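Local atomic coordinates of hypothetical protein (Bacteroides thetaiotaomicron, PDB entry 2OMK), a protein that probably transfers a pyrophosphoryl group from ATP to thiamin, making thiamin diphosphate. Residues P32-L37 against H113-K118; N106-A111 against I140-E145; E145-G150 against T222-V227; F217-H220 against L226-L229. The protein carries 1 engineered substitution. All coordinates share one frame; numbering follows the deposited sequence.

Interaction 1: P32-L37 against H113-K118. Engineered in segment 32-37: Ile-35 (natural residue Val).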
loop_
_atom_site.group_PDB
_atom_site.type_symbol
_atom_site.label_atom_id
_atom_site.label_comp_id
_atom_site.label_asym_id
_atom_site.label_seq_id
_atom_site.Cartn_x
_atom_site.Cartn_y
_atom_site.Cartn_z
ATOM N N PRO A 32 -17.080 7.136 14.488
ATOM C CA PRO A 32 -17.947 6.563 13.462
ATOM C C PRO A 32 -19.003 5.662 14.087
ATOM O O PRO A 32 -18.946 5.361 15.289
ATOM C CB PRO A 32 -16.986 5.760 12.581
ATOM C CG PRO A 32 -15.799 5.515 13.405
ATOM C CD PRO A 32 -15.704 6.600 14.432
ATOM N N GLN A 33 -19.979 5.250 13.286
ATOM C CA GLN A 33 -21.019 4.363 13.789
ATOM C C GLN A 33 -20.493 2.957 14.046
ATOM O O GLN A 33 -20.974 2.267 14.937
ATOM C CB GLN A 33 -22.200 4.327 12.825
ATOM C CG GLN A 33 -23.004 5.635 12.796
ATOM C CD GLN A 33 -24.084 5.617 11.739
ATOM O OE1 GLN A 33 -25.281 5.689 12.044
ATOM N NE2 GLN A 33 -23.672 5.517 10.486
ATOM N N ALA A 34 -19.511 2.533 13.252
ATOM C CA ALA A 34 -18.936 1.203 13.380
ATOM C C ALA A 34 -17.499 1.189 12.886
ATOM O O ALA A 34 -17.094 2.032 12.066
ATOM C CB ALA A 34 -19.777 0.166 12.610
ATOM N N ILE A 35 -16.743 0.221 13.395
ATOM C CA ILE A 35 -15.357 0.014 13.004
ATOM C C ILE A 35 -15.233 -1.364 12.373
ATOM O O ILE A 35 -15.741 -2.348 12.917
ATOM C CB ILE A 35 -14.398 0.100 14.241
ATOM C CG1 ILE A 35 -14.466 1.481 14.917
ATOM C CG2 ILE A 35 -12.955 -0.301 13.851
ATOM C CD1 ILE A 35 -14.046 2.643 14.073
ATOM N N ILE A 36 -14.566 -1.432 11.221
ATOM C CA ILE A 36 -14.179 -2.710 10.642
ATOM C C ILE A 36 -12.706 -2.966 10.965
ATOM O O ILE A 36 -11.832 -2.158 10.623
ATOM C CB ILE A 36 -14.391 -2.736 9.096
ATOM C CG1 ILE A 36 -15.883 -2.600 8.754
ATOM C CG2 ILE A 36 -13.805 -4.027 8.478
ATOM C CD1 ILE A 36 -16.157 -2.248 7.275
ATOM N N LEU A 37 -12.435 -4.086 11.627
ATOM C CA LEU A 37 -11.058 -4.554 11.772
ATOM C C LEU A 37 -10.728 -5.519 10.635
ATOM O O LEU A 37 -11.173 -6.678 10.629
ATOM C CB LEU A 37 -10.856 -5.221 13.138
ATOM C CG LEU A 37 -9.481 -5.824 13.439
ATOM C CD1 LEU A 37 -8.379 -4.741 13.485
ATOM C CD2 LEU A 37 -9.552 -6.583 14.764
ATOM N N HIS A 113 -20.668 -4.089 3.219
ATOM C CA HIS A 113 -22.000 -4.422 2.722
ATOM C C HIS A 113 -22.945 -4.838 3.857
ATOM O O HIS A 113 -24.108 -4.427 3.884
ATOM C CB HIS A 113 -21.894 -5.504 1.643
ATOM C CG HIS A 113 -21.255 -5.027 0.378
ATOM N ND1 HIS A 113 -21.105 -5.833 -0.730
ATOM C CD2 HIS A 113 -20.740 -3.820 0.038
ATOM C CE1 HIS A 113 -20.526 -5.144 -1.697
ATOM N NE2 HIS A 113 -20.290 -3.921 -1.257
ATOM N N TYR A 114 -22.436 -5.624 4.805
ATOM C CA TYR A 114 -23.206 -5.975 6.005
ATOM C C TYR A 114 -23.664 -4.727 6.772
ATOM O O TYR A 114 -24.835 -4.606 7.145
ATOM C CB TYR A 114 -22.414 -6.908 6.932
ATOM C CG TYR A 114 -23.040 -7.024 8.308
ATOM C CD1 TYR A 114 -24.141 -7.850 8.524
ATOM C CD2 TYR A 114 -22.553 -6.279 9.383
ATOM C CE1 TYR A 114 -24.732 -7.950 9.782
ATOM C CE2 TYR A 114 -23.138 -6.367 10.638
ATOM C CZ TYR A 114 -24.222 -7.211 10.830
ATOM O OH TYR A 114 -24.807 -7.301 12.078
ATOM N N LEU A 115 -22.739 -3.806 7.012
ATOM C CA LEU A 115 -23.054 -2.583 7.741
ATOM C C LEU A 115 -24.058 -1.711 6.981
ATOM O O LEU A 115 -25.004 -1.174 7.572
ATOM C CB LEU A 115 -21.770 -1.815 8.085
ATOM C CG LEU A 115 -20.917 -2.512 9.157
ATOM C CD1 LEU A 115 -19.524 -1.894 9.283
ATOM C CD2 LEU A 115 -21.614 -2.503 10.506
ATOM N N GLN A 116 -23.878 -1.604 5.669
ATOM C CA GLN A 116 -24.811 -0.854 4.840
ATOM C C GLN A 116 -26.243 -1.408 4.921
ATOM O O GLN A 116 -27.196 -0.636 5.021
ATOM C CB GLN A 116 -24.340 -0.802 3.388
ATOM C CG GLN A 116 -25.121 0.196 2.548
ATOM C CD GLN A 116 -24.479 0.424 1.200
ATOM O OE1 GLN A 116 -23.889 -0.490 0.623
ATOM N NE2 GLN A 116 -24.587 1.648 0.689
ATOM N N SER A 117 -26.391 -2.731 4.884
ATOM C CA SER A 117 -27.718 -3.360 4.976
ATOM C C SER A 117 -28.377 -3.097 6.330
ATOM O O SER A 117 -29.603 -3.099 6.452
ATOM C CB SER A 117 -27.628 -4.866 4.716
ATOM O OG SER A 117 -26.949 -5.529 5.765
ATOM N N LYS A 118 -27.540 -2.861 7.336
ATOM C CA LYS A 118 -27.981 -2.568 8.697
ATOM C C LYS A 118 -28.386 -1.092 8.859
ATOM O O LYS A 118 -28.795 -0.668 9.942
ATOM C CB LYS A 118 -26.854 -2.938 9.673
ATOM C CG LYS A 118 -27.281 -3.253 11.100
ATOM C CD LYS A 118 -26.209 -4.079 11.806
ATOM C CE LYS A 118 -26.582 -4.384 13.249
ATOM N NZ LYS A 118 -26.270 -3.243 14.152
#
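Leu-115, on the last turn of helix 107-117, drives its isobutyl end onto two side chains of strand 34-37, Ala-34 and Ile-36, and the meeting is wholly apolar. Ala-34 offers its single methyl: CB stands 3.9 Å from Leu-115 CD2 and equally far from CD1, so it faces the fork of the leucine. Ile-36 touches one branch alone. Its CG1 comes to 3.7 Å from Leu-115 CD1, and its own terminal methyl CD1 lies 3.9 Å from that same leucine atom, the two side chains sliding past each other in opposite directions. The torsions explain the reach: CG1 of Ile-36 stands beside the backbone N (chi1 -64°) and the chain then extends through chi2 of 165°, carrying the ethyl arm to the helix. Engineered Ile-35, between these two residues, points its side chain away from the helix.

Within the helical segment, Ser-117 OG donates to Tyr-114 O at 2.7 Å, which also accepts from Lys-118 N at 3.2 Å. Gln-116 NE2 bonds to Ser-149 O.

All three touching residues are buried. Strand 34-37 pairs with strands 58-60 and 122-126 in the parallel part of the large sheet, helix 107-117 packs on one face, and Ile-35 meets Leu-51 and Leu-52 of helix 46-54 on the other.

Interaction 2: N106-A111 against I140-E145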
loop_
_atom_site.group_PDB
_atom_site.type_symbol
_atom_site.label_atom_id
_atom_site.label_comp_id
_atom_site.label_asym_id
_atom_site.label_seq_id
_atom_site.Cartn_x
_atom_site.Cartn_y
_atom_site.Cartn_z
ATOM N N ASN A 106 -13.905 -10.865 -0.763
ATOM C CA ASN A 106 -13.140 -9.907 0.045
ATOM C C ASN A 106 -13.895 -9.558 1.327
ATOM O O ASN A 106 -14.970 -8.963 1.264
ATOM C CB ASN A 106 -12.842 -8.638 -0.777
ATOM C CG ASN A 106 -11.856 -7.706 -0.096
ATOM O OD1 ASN A 106 -10.823 -7.340 -0.661
ATOM N ND2 ASN A 106 -12.169 -7.311 1.116
ATOM N N ASP A 107 -13.345 -9.930 2.484
ATOM C CA ASP A 107 -14.065 -9.762 3.755
ATOM C C ASP A 107 -14.264 -8.290 4.108
ATOM O O ASP A 107 -15.263 -7.930 4.718
ATOM C CB ASP A 107 -13.343 -10.456 4.914
ATOM C CG ASP A 107 -13.367 -11.977 4.819
ATOM O OD1 ASP A 107 -14.271 -12.552 4.159
ATOM O OD2 ASP A 107 -12.477 -12.600 5.443
ATOM N N GLN A 108 -13.306 -7.437 3.757
ATOM C CA GLN A 108 -13.488 -5.997 3.986
ATOM C C GLN A 108 -14.761 -5.499 3.280
ATOM O O GLN A 108 -15.584 -4.797 3.874
ATOM C CB GLN A 108 -12.258 -5.200 3.522
ATOM C CG GLN A 108 -12.398 -3.703 3.761
ATOM C CD GLN A 108 -11.334 -2.891 3.065
ATOM O OE1 GLN A 108 -11.480 -2.518 1.892
ATOM N NE2 GLN A 108 -10.265 -2.588 3.783
ATOM N N THR A 109 -14.928 -5.900 2.025
ATOM C CA THR A 109 -16.099 -5.533 1.230
ATOM C C THR A 109 -17.390 -6.119 1.826
ATOM O O THR A 109 -18.392 -5.413 1.970
ATOM C CB THR A 109 -15.896 -5.963 -0.230
ATOM O OG1 THR A 109 -14.799 -5.218 -0.778
ATOM C CG2 THR A 109 -17.143 -5.705 -1.069
ATOM N N LYS A 110 -17.350 -7.398 2.194
ATOM C CA LYS A 110 -18.487 -8.033 2.878
ATOM C C LYS A 110 -18.888 -7.316 4.166
ATOM O O LYS A 110 -20.078 -7.156 4.449
ATOM C CB LYS A 110 -18.196 -9.504 3.147
ATOM C CG LYS A 110 -18.061 -10.309 1.863
ATOM C CD LYS A 110 -18.413 -11.762 2.063
ATOM C CE LYS A 110 -17.191 -12.603 2.315
ATOM N NZ LYS A 110 -17.528 -14.022 2.041
ATOM N N ALA A 111 -17.891 -6.889 4.942
ATOM C CA ALA A 111 -18.130 -6.118 6.167
ATOM C C ALA A 111 -18.837 -4.797 5.877
ATOM O O ALA A 111 -19.774 -4.419 6.583
ATOM C CB ALA A 111 -16.821 -5.853 6.891
ATOM N N ILE A 140 -7.154 -0.665 -0.156
ATOM C CA ILE A 140 -7.132 0.793 -0.278
ATOM C C ILE A 140 -8.008 1.242 -1.444
ATOM O O ILE A 140 -8.846 2.137 -1.296
ATOM C CB ILE A 140 -5.690 1.340 -0.433
ATOM C CG1 ILE A 140 -4.920 1.221 0.890
ATOM C CG2 ILE A 140 -5.705 2.809 -0.864
ATOM C CD1 ILE A 140 -3.387 1.446 0.730
ATOM N N SER A 141 -7.831 0.595 -2.592
ATOM C CA SER A 141 -8.556 0.981 -3.800
ATOM C C SER A 141 -10.073 0.806 -3.662
ATOM O O SER A 141 -10.850 1.509 -4.316
ATOM C CB SER A 141 -8.025 0.206 -5.002
ATOM O OG SER A 141 -8.525 -1.119 -5.032
ATOM N N LEU A 142 -10.483 -0.122 -2.804
ATOM C CA LEU A 142 -11.907 -0.403 -2.587
ATOM C C LEU A 142 -12.673 0.754 -1.964
ATOM O O LEU A 142 -13.903 0.852 -2.112
ATOM C CB LEU A 142 -12.078 -1.688 -1.766
ATOM C CG LEU A 142 -11.899 -2.968 -2.596
ATOM C CD1 LEU A 142 -11.599 -4.175 -1.684
ATOM C CD2 LEU A 142 -13.123 -3.236 -3.466
ATOM N N LEU A 143 -11.950 1.640 -1.280
ATOM C CA LEU A 143 -12.556 2.835 -0.679
ATOM C C LEU A 143 -13.362 3.648 -1.691
ATOM O O LEU A 143 -14.423 4.177 -1.369
ATOM C CB LEU A 143 -11.486 3.719 -0.037
ATOM C CG LEU A 143 -10.890 3.198 1.279
ATOM C CD1 LEU A 143 -9.678 4.040 1.675
ATOM C CD2 LEU A 143 -11.925 3.211 2.403
ATOM N N VAL A 144 -12.856 3.722 -2.915
ATOM C CA VAL A 144 -13.563 4.399 -4.005
ATOM C C VAL A 144 -14.922 3.742 -4.276
ATOM O O VAL A 144 -15.930 4.445 -4.405
ATOM C CB VAL A 144 -12.695 4.475 -5.291
ATOM C CG1 VAL A 144 -13.481 5.086 -6.441
ATOM C CG2 VAL A 144 -11.431 5.302 -5.028
ATOM N N GLU A 145 -14.959 2.409 -4.334
ATOM C CA GLU A 145 -16.230 1.689 -4.521
ATOM C C GLU A 145 -17.212 1.942 -3.372
ATOM O O GLU A 145 -18.413 2.165 -3.603
ATOM C CB GLU A 145 -16.022 0.172 -4.699
ATOM C CG GLU A 145 -14.867 -0.254 -5.632
ATOM C CD GLU A 145 -15.020 0.215 -7.073
ATOM O OE1 GLU A 145 -16.111 0.696 -7.452
ATOM O OE2 GLU A 145 -14.042 0.088 -7.843
#
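Segments 106-111 and 140-145, on helices 107-117 and 133-148, come nearest at the CA atoms of Thr-109 and Leu-142, 7.6 Å apart, and no backbone atom of one bonds to the other. Leu-142 carries the contact, its side chain directed at Asn-106, Gln-108 and Thr-109. Its CG lies beside the backbone N and anti to the carbonyl carbon (chi1 -79°), which sends both methyls toward the first turn of helix 107-117. The side chains of Thr-109 and Leu-142 cross at about a right angle: OG1 of Thr-109 sits 3.5 Å from Leu-142 CD1 and 3.7 Å from CD2, against both prongs of the fork. That hydroxyl nevertheless has a polar partner, a hydrogen bond to Tyr-146 OH one turn further along helix 133-148. Gln-108, with CG anti to the backbone N (chi1 -179°) and an extended chain, slides past Leu-142 in the opposite direction, its amide end beside CB. Asn-106, the N-cap residue of helix 107-117, comes from the opposite direction and brings its amide group against CD1. On this side the leucine therefore meets mostly polar side-chain ends.

Helix 133-148 is wedged between neighbours: its other flank lays Ile-140 and Leu-143 on Leu-226 of strand 224-230 and Phe-162 of strand 160-166, while Trp-205 of the second subunit packs on Leu-142.

Interaction 3: E145-G150 against T222-V227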
loop_
_atom_site.group_PDB
_atom_site.type_symbol
_atom_site.label_atom_id
_atom_site.label_comp_id
_atom_site.label_asym_id
_atom_site.label_seq_id
_atom_site.Cartn_x
_atom_site.Cartn_y
_atom_site.Cartn_z
ATOM N N GLU A 145 -14.959 2.409 -4.334
ATOM C CA GLU A 145 -16.230 1.689 -4.521
ATOM C C GLU A 145 -17.212 1.942 -3.372
ATOM O O GLU A 145 -18.413 2.165 -3.603
ATOM C CB GLU A 145 -16.022 0.172 -4.699
ATOM C CG GLU A 145 -14.867 -0.254 -5.632
ATOM C CD GLU A 145 -15.020 0.215 -7.073
ATOM O OE1 GLU A 145 -16.111 0.696 -7.452
ATOM O OE2 GLU A 145 -14.042 0.088 -7.843
ATOM N N TYR A 146 -16.716 1.894 -2.135
ATOM C CA TYR A 146 -17.602 2.091 -0.982
ATOM C C TYR A 146 -18.234 3.482 -0.985
ATOM O O TYR A 146 -19.435 3.635 -0.688
ATOM C CB TYR A 146 -16.863 1.849 0.340
ATOM C CG TYR A 146 -16.120 0.535 0.424
ATOM C CD1 TYR A 146 -16.565 -0.608 -0.260
ATOM C CD2 TYR A 146 -14.972 0.434 1.205
ATOM C CE1 TYR A 146 -15.853 -1.821 -0.173
ATOM C CE2 TYR A 146 -14.266 -0.754 1.305
ATOM C CZ TYR A 146 -14.705 -1.873 0.624
ATOM O OH TYR A 146 -13.992 -3.036 0.741
ATOM N N MET A 147 -17.443 4.489 -1.337
ATOM C CA MET A 147 -17.939 5.856 -1.423
ATOM C C MET A 147 -19.037 5.947 -2.481
ATOM O O MET A 147 -20.105 6.495 -2.230
ATOM C CB MET A 147 -16.800 6.811 -1.756
ATOM C CG MET A 147 -17.217 8.264 -1.872
ATOM S SD MET A 147 -15.877 9.254 -2.546
ATOM C CE MET A 147 -15.515 8.372 -4.062
ATOM N N ARG A 148 -18.763 5.399 -3.660
ATOM C CA ARG A 148 -19.739 5.377 -4.750
ATOM C C ARG A 148 -21.062 4.761 -4.307
ATOM O O ARG A 148 -22.134 5.189 -4.746
ATOM C CB ARG A 148 -19.180 4.602 -5.952
ATOM C CG ARG A 148 -18.120 5.346 -6.738
ATOM C CD ARG A 148 -17.206 4.375 -7.464
ATOM N NE ARG A 148 -16.663 4.928 -8.698
ATOM C CZ ARG A 148 -15.708 4.356 -9.427
ATOM N NH1 ARG A 148 -15.161 3.208 -9.046
ATOM N NH2 ARG A 148 -15.289 4.939 -10.540
ATOM N N SER A 149 -20.981 3.758 -3.436
ATOM C CA SER A 149 -22.162 3.043 -2.959
ATOM C C SER A 149 -22.952 3.873 -1.934
ATOM O O SER A 149 -24.055 3.490 -1.544
ATOM C CB SER A 149 -21.778 1.681 -2.386
ATOM O OG SER A 149 -21.284 1.810 -1.064
ATOM N N GLY A 150 -22.380 5.007 -1.520
ATOM C CA GLY A 150 -23.031 5.934 -0.597
ATOM C C GLY A 150 -22.589 5.830 0.854
ATOM O O GLY A 150 -23.258 6.346 1.753
ATOM N N THR A 222 -13.414 17.092 -11.379
ATOM C CA THR A 222 -14.542 16.220 -11.653
ATOM C C THR A 222 -14.028 14.795 -11.660
ATOM O O THR A 222 -13.105 14.471 -12.399
ATOM C CB THR A 222 -15.184 16.528 -13.022
ATOM O OG1 THR A 222 -15.543 17.911 -13.071
ATOM C CG2 THR A 222 -16.431 15.676 -13.236
ATOM N N GLY A 223 -14.626 13.948 -10.833
ATOM C CA GLY A 223 -14.247 12.547 -10.794
ATOM C C GLY A 223 -13.743 12.139 -9.425
ATOM O O GLY A 223 -13.844 12.897 -8.457
ATOM N N GLU A 224 -13.187 10.938 -9.365
ATOM C CA GLU A 224 -12.875 10.289 -8.096
ATOM C C GLU A 224 -11.383 10.294 -7.840
ATOM O O GLU A 224 -10.579 10.162 -8.763
ATOM C CB GLU A 224 -13.403 8.851 -8.102
ATOM C CG GLU A 224 -14.904 8.734 -7.785
ATOM C CD GLU A 224 -15.806 8.935 -8.992
ATOM O OE1 GLU A 224 -15.595 8.259 -10.023
ATOM O OE2 GLU A 224 -16.747 9.757 -8.901
ATOM N N TYR A 225 -11.019 10.459 -6.576
ATOM C CA TYR A 225 -9.628 10.372 -6.180
ATOM C C TYR A 225 -9.545 9.967 -4.727
ATOM O O TYR A 225 -10.560 9.829 -4.043
ATOM C CB TYR A 225 -8.886 11.695 -6.419
ATOM C CG TYR A 225 -9.523 12.929 -5.805
ATOM C CD1 TYR A 225 -8.955 13.553 -4.693
ATOM C CD2 TYR A 225 -10.687 13.482 -6.348
ATOM C CE1 TYR A 225 -9.534 14.699 -4.136
ATOM C CE2 TYR A 225 -11.267 14.616 -5.800
ATOM C CZ TYR A 225 -10.682 15.230 -4.706
ATOM O OH TYR A 225 -11.270 16.359 -4.175
ATOM N N LEU A 226 -8.322 9.769 -4.271
ATOM C CA LEU A 226 -8.075 9.353 -2.910
ATOM C C LEU A 226 -7.057 10.318 -2.311
ATOM O O LEU A 226 -6.079 10.688 -2.972
ATOM C CB LEU A 226 -7.524 7.938 -2.953
ATOM C CG LEU A 226 -7.285 7.071 -1.729
ATOM C CD1 LEU A 226 -8.586 6.777 -0.998
ATOM C CD2 LEU A 226 -6.664 5.789 -2.239
ATOM N N VAL A 227 -7.301 10.740 -1.076
ATOM C CA VAL A 227 -6.372 11.601 -0.346
ATOM C C VAL A 227 -5.806 10.822 0.842
ATOM O O VAL A 227 -6.556 10.179 1.575
ATOM C CB VAL A 227 -7.047 12.920 0.122
ATOM C CG1 VAL A 227 -6.104 13.754 0.985
ATOM C CG2 VAL A 227 -7.504 13.748 -1.095
HETATM O O HOH W 1 -17.778 7.073 -11.122
#
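Arg-148 joins Glu-224 of strand 224-230 to Glu-145 of its own helix. The shorter bond is local: NH1 donates to Glu-145 OE1 at 3.1 Å, bent to 139° at the hydrogen, and the acceptor is met from above its carboxylate plane. Across the contact, NH2 makes a weak, long salt bridge to Glu-224 OE1 at 3.4 Å, the guanidinium and carboxylate planes standing 53° apart. A water reinforces that link: it donates to Glu-224 OE1 at 2.7 Å and accepts a weak bond from Arg-148 NH2. The arginine, extended from CG to NE, crosses Glu-224 at about a right angle, whereas the glutamate is folded at chi2 (84°), bringing its carboxylate up beside the arginine. The positive charge between them probably favours the ionised form of both glutamates. Glu-145 OE2 also bonds to Asn-203 and Trp-205 of the second subunit, so the network reaches the dimer interface.

Nearer the sheet, Met-147 CE lies 3.8 Å from Glu-224 CG, and the methionine also packs on Pro-164. Arg-148 and Met-147 are each described in one of two modelled conformers.

Gly-150 is the first residue to leave helical backbone angles; its positive phi and the bond from its N to Met-147 O at 2.8 Å belong to a Schellman motif. The whole is a surface salt-bridge network joining the C-terminal end of helix 133-148 to strand 224-230.

Interaction 4: F217-H220 against L226-L229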
loop_
_atom_site.group_PDB
_atom_site.type_symbol
_atom_site.label_atom_id
_atom_site.label_comp_id
_atom_site.label_asym_id
_atom_site.label_seq_id
_atom_site.Cartn_x
_atom_site.Cartn_y
_atom_site.Cartn_z
ATOM N N PHE A 217 -7.164 23.263 3.077
ATOM C CA PHE A 217 -6.925 23.246 1.633
ATOM C C PHE A 217 -8.144 22.719 0.904
ATOM O O PHE A 217 -8.979 22.040 1.496
ATOM C CB PHE A 217 -5.637 22.480 1.259
ATOM C CG PHE A 217 -5.675 20.999 1.562
ATOM C CD1 PHE A 217 -6.089 20.091 0.589
ATOM C CD2 PHE A 217 -5.244 20.513 2.796
ATOM C CE1 PHE A 217 -6.111 18.717 0.847
ATOM C CE2 PHE A 217 -5.257 19.135 3.068
ATOM C CZ PHE A 217 -5.698 18.240 2.088
ATOM N N THR A 218 -8.259 23.057 -0.377
ATOM C CA THR A 218 -9.403 22.639 -1.174
ATOM C C THR A 218 -8.915 22.079 -2.495
ATOM O O THR A 218 -8.089 22.696 -3.166
ATOM C CB THR A 218 -10.390 23.811 -1.430
ATOM O OG1 THR A 218 -10.889 24.311 -0.180
ATOM C CG2 THR A 218 -11.566 23.363 -2.295
ATOM N N ILE A 219 -9.426 20.904 -2.851
ATOM C CA ILE A 219 -9.121 20.277 -4.133
ATOM C C ILE A 219 -10.369 20.363 -4.998
ATOM O O ILE A 219 -11.471 20.048 -4.536
ATOM C CB ILE A 219 -8.676 18.793 -3.973
ATOM C CG1 ILE A 219 -7.393 18.703 -3.127
ATOM C CG2 ILE A 219 -8.502 18.113 -5.360
ATOM C CD1 ILE A 219 -7.067 17.304 -2.649
ATOM N N HIS A 220 -10.186 20.830 -6.235
ATOM C CA HIS A 220 -11.265 20.939 -7.216
ATOM C C HIS A 220 -11.005 19.978 -8.361
ATOM O O HIS A 220 -9.869 19.847 -8.826
ATOM C CB HIS A 220 -11.345 22.349 -7.811
ATOM C CG HIS A 220 -11.440 23.443 -6.794
ATOM N ND1 HIS A 220 -12.646 23.930 -6.335
ATOM C CD2 HIS A 220 -10.480 24.166 -6.171
ATOM C CE1 HIS A 220 -12.423 24.898 -5.464
ATOM N NE2 HIS A 220 -11.117 25.061 -5.346
ATOM N N LEU A 226 -8.322 9.769 -4.271
ATOM C CA LEU A 226 -8.075 9.353 -2.910
ATOM C C LEU A 226 -7.057 10.318 -2.311
ATOM O O LEU A 226 -6.079 10.688 -2.972
ATOM C CB LEU A 226 -7.524 7.938 -2.953
ATOM C CG LEU A 226 -7.285 7.071 -1.729
ATOM C CD1 LEU A 226 -8.586 6.777 -0.998
ATOM C CD2 LEU A 226 -6.664 5.789 -2.239
ATOM N N VAL A 227 -7.301 10.740 -1.076
ATOM C CA VAL A 227 -6.372 11.601 -0.346
ATOM C C VAL A 227 -5.806 10.822 0.842
ATOM O O VAL A 227 -6.556 10.179 1.575
ATOM C CB VAL A 227 -7.047 12.920 0.122
ATOM C CG1 VAL A 227 -6.104 13.754 0.985
ATOM C CG2 VAL A 227 -7.504 13.748 -1.095
ATOM N N PHE A 228 -4.485 10.851 0.993
ATOM C CA PHE A 228 -3.832 10.316 2.190
ATOM C C PHE A 228 -3.238 11.474 2.984
ATOM O O PHE A 228 -2.434 12.260 2.467
ATOM C CB PHE A 228 -2.749 9.288 1.827
ATOM C CG PHE A 228 -2.003 8.736 3.019
ATOM C CD1 PHE A 228 -2.477 7.610 3.693
ATOM C CD2 PHE A 228 -0.813 9.335 3.458
ATOM C CE1 PHE A 228 -1.787 7.080 4.795
ATOM C CE2 PHE A 228 -0.122 8.823 4.559
ATOM C CZ PHE A 228 -0.606 7.680 5.223
ATOM N N LEU A 229 -3.658 11.590 4.234
ATOM C CA LEU A 229 -3.136 12.613 5.120
ATOM C C LEU A 229 -2.299 11.940 6.193
ATOM O O LEU A 229 -2.810 11.107 6.955
ATOM C CB LEU A 229 -4.285 13.385 5.763
ATOM C CG LEU A 229 -5.271 13.977 4.754
ATOM C CD1 LEU A 229 -6.563 14.335 5.448
ATOM C CD2 LEU A 229 -4.667 15.182 4.079
#
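Phe-217 and Leu-229 open a buried apolar interface in which two beta-sheets face each other as a sandwich: strand 216-221 is the middle strand of a three-stranded antiparallel sheet, and strand 224-230 belongs to the large mixed sheet. The segments therefore pack through side chains, with CA atoms 11.8 Å apart at Phe-217 and Leu-229 and 9.9 Å at Ile-219 and Val-227. The Phe-217 ring is presented edge-on. Its CG occupies the position between backbone N and carbonyl carbon (chi1 65°), and from there the ring reaches across the gap to place CZ 3.8 Å from Leu-229 CD2, a methyl lying close to the ring plane. Phe-171 of the neighbouring strand 169-172 meets the same ring with its own plane about 20° away.

Thr-218 turns from the facing sheet and bonds through OG1 to Ser-170. Ile-219 points back into the interface, its side chain running past that of Val-227 in the opposite direction with CD1 3.9 Å from Val-227 CG2; the same CD1 also lies at the edge of the Phe-217 ring, in its plane. Val-179 and Ile-181 of strand 178-183 and Val-165 of strand 160-166 widen the apolar layer around these residues. His-220, again on the outer side, has its NE2 hydrogen-bonded to Glu-192, while Thr-218 CG2 lies 3.4 Å above the plane of its imidazole, offset toward the rim.

How the interactions relate
Interactions 1, 2 and 3 lie side by side across the fold. Interactions 1 and 2 share helix 107-117, with centres about 12 Å apart, and touch where Ile-36 CD1 packs on Ala-111 CB at 3.7 Å. Interactions 2 and 3 share helix 133-148 and Glu-145, again about 12 Å between centres. Interaction 4 follows through strand 224-230, having Leu-226 and Val-227 in common with interaction 3. Along the chain, interactions 1 and 2 interlock, whereas 3 and 4 close on the same C-terminal strand. Interactions 1 and 4 lie about 24 Å apart, centre to centre, so the series joins the region of parallel strands, in the family the catalytic part, to the sandwich assigned to substrate binding.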